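Local structure of CT253 (Chlamydia trachomatis serovar L2, 6UXC) at residues Phe45-Glu48 with Ile49-Leu53; Phe174-Ile177 with Val178-Glu182. The protein is of unknown function but is probably made with a signal peptide and processed to a lipoprotein of Chlamydia, in an uncharacterised family. All coordinates share one frame; numbering follows the deposited sequence.

Interaction 1 of 2, residues Phe45-Glu48 with Ile49-Leu53. With NA (sodium ion), chain C.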
# COMPACT_ATOMS: atom_id res chain seq x y z
N PHE A 45 -1.20 1.60 -6.80
CA PHE A 45 -0.81 1.65 -5.39
C PHE A 45 0.37 0.72 -5.12
O PHE A 45 1.27 1.06 -4.36
CB PHE A 45 -1.99 1.28 -4.49
CG PHE A 45 -2.94 2.44 -4.20
CD1 PHE A 45 -3.43 3.23 -5.23
CD2 PHE A 45 -3.32 2.72 -2.91
CE1 PHE A 45 -4.32 4.30 -4.95
CE2 PHE A 45 -4.18 3.77 -2.61
CZ PHE A 45 -4.70 4.54 -3.65
N SER A 46 0.36 -0.48 -5.70
CA SER A 46 1.49 -1.39 -5.48
C SER A 46 2.80 -0.78 -5.95
O SER A 46 3.82 -0.85 -5.25
CB SER A 46 1.25 -2.71 -6.20
OG SER A 46 0.17 -3.43 -5.65
N GLU A 47 2.80 -0.22 -7.15
CA GLU A 47 4.03 0.32 -7.69
C GLU A 47 4.49 1.53 -6.90
O GLU A 47 5.68 1.68 -6.60
CB GLU A 47 3.85 0.69 -9.16
CG GLU A 47 5.14 1.29 -9.70
CD GLU A 47 5.13 1.48 -11.19
OE1 GLU A 47 5.66 2.50 -11.65
OE2 GLU A 47 4.57 0.62 -11.89
N GLU A 48 3.56 2.44 -6.58
CA GLU A 48 3.96 3.68 -5.93
C GLU A 48 4.44 3.44 -4.51
O GLU A 48 5.40 4.09 -4.06
CB GLU A 48 2.79 4.67 -5.96
CG GLU A 48 2.45 5.21 -7.36
CD GLU A 48 3.55 6.10 -7.95
OE1 GLU A 48 4.32 6.71 -7.17
OE2 GLU A 48 3.64 6.20 -9.19
N ILE A 49 3.82 2.51 -3.79
CA ILE A 49 4.32 2.18 -2.46
C ILE A 49 5.64 1.43 -2.58
O ILE A 49 6.59 1.71 -1.84
CB ILE A 49 3.28 1.38 -1.66
CG1 ILE A 49 2.05 2.25 -1.42
CG2 ILE A 49 3.89 0.92 -0.36
CD1 ILE A 49 0.80 1.44 -1.05
N SER A 50 5.72 0.51 -3.53
CA SER A 50 6.97 -0.22 -3.71
C SER A 50 8.12 0.72 -4.05
O SER A 50 9.21 0.60 -3.49
CB SER A 50 6.81 -1.31 -4.78
OG SER A 50 8.07 -1.96 -5.06
N ARG A 51 7.89 1.67 -4.95
CA ARG A 51 8.96 2.60 -5.30
C ARG A 51 9.44 3.37 -4.06
O ARG A 51 10.63 3.66 -3.91
CB ARG A 51 8.50 3.59 -6.37
CG ARG A 51 8.48 3.01 -7.77
CD ARG A 51 7.94 4.02 -8.77
NE ARG A 51 7.87 3.48 -10.12
CZ ARG A 51 8.87 3.50 -10.99
NH1 ARG A 51 10.03 4.02 -10.67
NH2 ARG A 51 8.70 2.99 -12.20
N ARG A 52 8.52 3.73 -3.18
CA ARG A 52 8.89 4.51 -2.00
C ARG A 52 9.57 3.66 -0.93
O ARG A 52 10.41 4.18 -0.18
CB ARG A 52 7.65 5.20 -1.45
CG ARG A 52 7.21 6.40 -2.30
CD ARG A 52 5.88 6.97 -1.82
NE ARG A 52 5.53 8.20 -2.54
CZ ARG A 52 5.02 8.23 -3.76
NH1 ARG A 52 4.78 7.10 -4.43
NH2 ARG A 52 4.74 9.40 -4.33
N LEU A 53 9.19 2.39 -0.80
CA LEU A 53 9.91 1.53 0.13
C LEU A 53 11.31 1.27 -0.40
O LEU A 53 12.27 1.21 0.37
CB LEU A 53 9.15 0.22 0.33
CG LEU A 53 7.76 0.31 0.96
CD1 LEU A 53 7.10 -1.07 0.92
CD2 LEU A 53 7.87 0.78 2.37
NA NA C . 14.73 1.01 0.53
O HOH W 1 15.26 -1.15 -0.83
O HOH W 2 17.21 0.69 0.06
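Glu48 and Arg52 form one of two i to i+4 salt bridges on this alpha-helix. Arg52 NH1 donates to Glu48 OE1 at 2.8 Å, on the anti lone pair of that oxygen. The same NH1 also donates to Glu48 O at 3.1 Å, from above the carbonyl plane. Glu48 O thus takes two bonds, since Arg52 N reaches it from the opposite face at 3.3 Å. The Glu48 chain turns about its CB-CG bond (chi2 -67°), which brings OE1 to Arg52 NH1. Its other oxygen, OE2, is bonded to Trp156 NE1.

Glu47 and Arg51 make the second bridge, running alongside each other. Arg51 NE donates to Glu47 OE1 at 2.9 Å, and Arg51 NH2 donates to the same oxygen at 3.1 Å. Both come from one face of the carboxylate. Glu47 OE2 is held by a salt bridge to Arg157, so both oxygens have partners. Ser46 OG bonds to Val26 N and Gln42 O. The main-chain bonds are regular: Ile49 N, Ser50 N and Arg51 N donate to Phe45 O, Ser46 O and Glu47 O.

Leu53 O binds a sodium ion at 2.5 Å, with two waters and the carbonyls of His54, Ser56 and Leu59. Helix 41-55 packs through Ile49 and Leu53 on Met23 of strand 19-28. Phe45 and Arg52 meet helix 165-184.

Interaction 2 of 2, residues Phe174-Ile177 with Val178-Glu182; sequences FREI and VARVE
Backbone bonds of 3.0 to 3.1 Å run from Val178 N, Ala179 N, Arg180 N and Val181 N to Phe174 O, Arg175 O, Glu176 O and Ile177 O, the regular i to i+4 pattern of an alpha-helix. This part of helix 165-184 is amphipathic. Phe174, Ile177, Val178 and Val181 are buried, while Arg175 and Ala179 are exposed.

Glu176 and Arg180 lie side by side and point the same way. Arg180 NH1 forms a salt bridge with Glu176 OE1 at 3.1 Å. The carboxylate and guanidinium planes are 88° apart, so the planes are nearly perpendicular and a single nitrogen, NH1, makes the bridge. Glu176 stretches out beyond CG, whereas Arg180 bends at chi2 and chi3. That bend turns NH1 back toward the glutamate, and NH1 also lies 3.6 Å from Glu176 CG. Nearer the backbone, Arg180 CG rests 3.2 Å from Glu176 O. Arg180 NE forms a second salt bridge, with Glu136, so the guanidinium is shared between a carboxylate of its own helix and one of strand 131-143.

The Glu176-Arg180 pair lies along strand 131-143, touching Leu138, while Ile177 and Val181 pack on strand 113-124 and Phe174 and Val178 lie against helix 41-55. Between the two buried aliphatic residues, the methyls Ile177 CG2 and Val181 CG2 stand 4.5 Å apart, a loose contact. Val181 CG2 sits closer to the backbone, 3.2 Å from Ile177 O.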
# COMPACT_ATOMS: atom_id res chain seq x y z
N PHE A 174 0.33 8.03 -0.18
CA PHE A 174 1.49 7.15 -0.31
C PHE A 174 2.59 7.60 0.64
O PHE A 174 3.25 6.77 1.27
CB PHE A 174 2.04 7.14 -1.74
CG PHE A 174 1.07 6.68 -2.78
CD1 PHE A 174 0.15 5.70 -2.52
CD2 PHE A 174 1.12 7.22 -4.05
CE1 PHE A 174 -0.73 5.28 -3.50
CE2 PHE A 174 0.24 6.79 -5.03
CZ PHE A 174 -0.67 5.83 -4.75
N ARG A 175 2.80 8.92 0.74
CA ARG A 175 3.82 9.43 1.65
C ARG A 175 3.52 9.03 3.09
O ARG A 175 4.43 8.59 3.81
CB ARG A 175 3.90 10.94 1.54
CG ARG A 175 4.52 11.47 0.28
CD ARG A 175 4.40 12.97 0.31
NE ARG A 175 4.87 13.62 -0.90
CZ ARG A 175 4.29 14.69 -1.44
NH1 ARG A 175 3.20 15.21 -0.90
NH2 ARG A 175 4.79 15.22 -2.55
N GLU A 176 2.25 9.11 3.50
CA GLU A 176 1.90 8.77 4.88
C GLU A 176 2.04 7.28 5.13
O GLU A 176 2.48 6.86 6.21
CB GLU A 176 0.47 9.21 5.22
CG GLU A 176 0.16 8.98 6.72
CD GLU A 176 -1.19 9.56 7.20
OE1 GLU A 176 -1.22 10.14 8.30
OE2 GLU A 176 -2.20 9.41 6.51
N ILE A 177 1.66 6.46 4.15
CA ILE A 177 1.75 5.02 4.32
C ILE A 177 3.20 4.63 4.61
O ILE A 177 3.50 3.89 5.55
CB ILE A 177 1.21 4.29 3.08
CG1 ILE A 177 -0.32 4.39 3.01
CG2 ILE A 177 1.65 2.86 3.10
CD1 ILE A 177 -0.87 4.01 1.64
N VAL A 178 4.12 5.14 3.79
CA VAL A 178 5.51 4.73 3.95
C VAL A 178 6.11 5.32 5.21
O VAL A 178 6.91 4.65 5.88
CB VAL A 178 6.31 5.08 2.69
CG1 VAL A 178 7.79 4.85 2.93
CG2 VAL A 178 5.86 4.22 1.53
N ALA A 179 5.72 6.54 5.60
CA ALA A 179 6.24 7.11 6.83
C ALA A 179 5.85 6.27 8.04
O ALA A 179 6.66 6.06 8.95
CB ALA A 179 5.74 8.55 7.02
N ARG A 180 4.60 5.78 8.05
CA ARG A 180 4.13 4.93 9.14
C ARG A 180 4.84 3.59 9.14
O ARG A 180 5.24 3.09 10.21
CB ARG A 180 2.62 4.72 9.03
CG ARG A 180 1.83 5.99 9.26
CD ARG A 180 1.97 6.47 10.71
NE ARG A 180 0.67 6.94 11.19
CZ ARG A 180 0.19 8.15 10.97
NH1 ARG A 180 0.89 9.05 10.28
NH2 ARG A 180 -1.01 8.47 11.44
N VAL A 181 5.00 2.97 7.97
CA VAL A 181 5.71 1.70 7.90
C VAL A 181 7.12 1.87 8.43
O VAL A 181 7.62 1.05 9.21
CB VAL A 181 5.70 1.15 6.47
CG1 VAL A 181 6.62 -0.09 6.37
CG2 VAL A 181 4.26 0.79 6.08
N GLU A 182 7.81 2.93 7.99
CA GLU A 182 9.16 3.20 8.47
C GLU A 182 9.20 3.33 9.97
O GLU A 182 10.11 2.80 10.64
CB GLU A 182 9.69 4.48 7.83
CG GLU A 182 10.00 4.36 6.38
CD GLU A 182 10.54 5.66 5.82
OE1 GLU A 182 10.18 6.74 6.34
OE2 GLU A 182 11.33 5.60 4.86

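Interaction 1 lies on helix 41-55 and interaction 2 on helix 165-184, near the two ends of the modelled chain. Strands 94-105, 113-124 and 131-143 come between them in sequence. Their centres are about 10 Å apart, and the two helices touch. Phe45 and Phe174 meet edge-to-face. Phe174 CE2 packs on Glu48 CB at 3.4 Å, and Val178 CG2 packs on Arg52 CB at 3.6 Å. Both helices pack against the mixed five-stranded sheet: the first on strand 19-28, the second on strands 59-61, 113-124 and 131-143. Together they join early and late parts of the chain in one core.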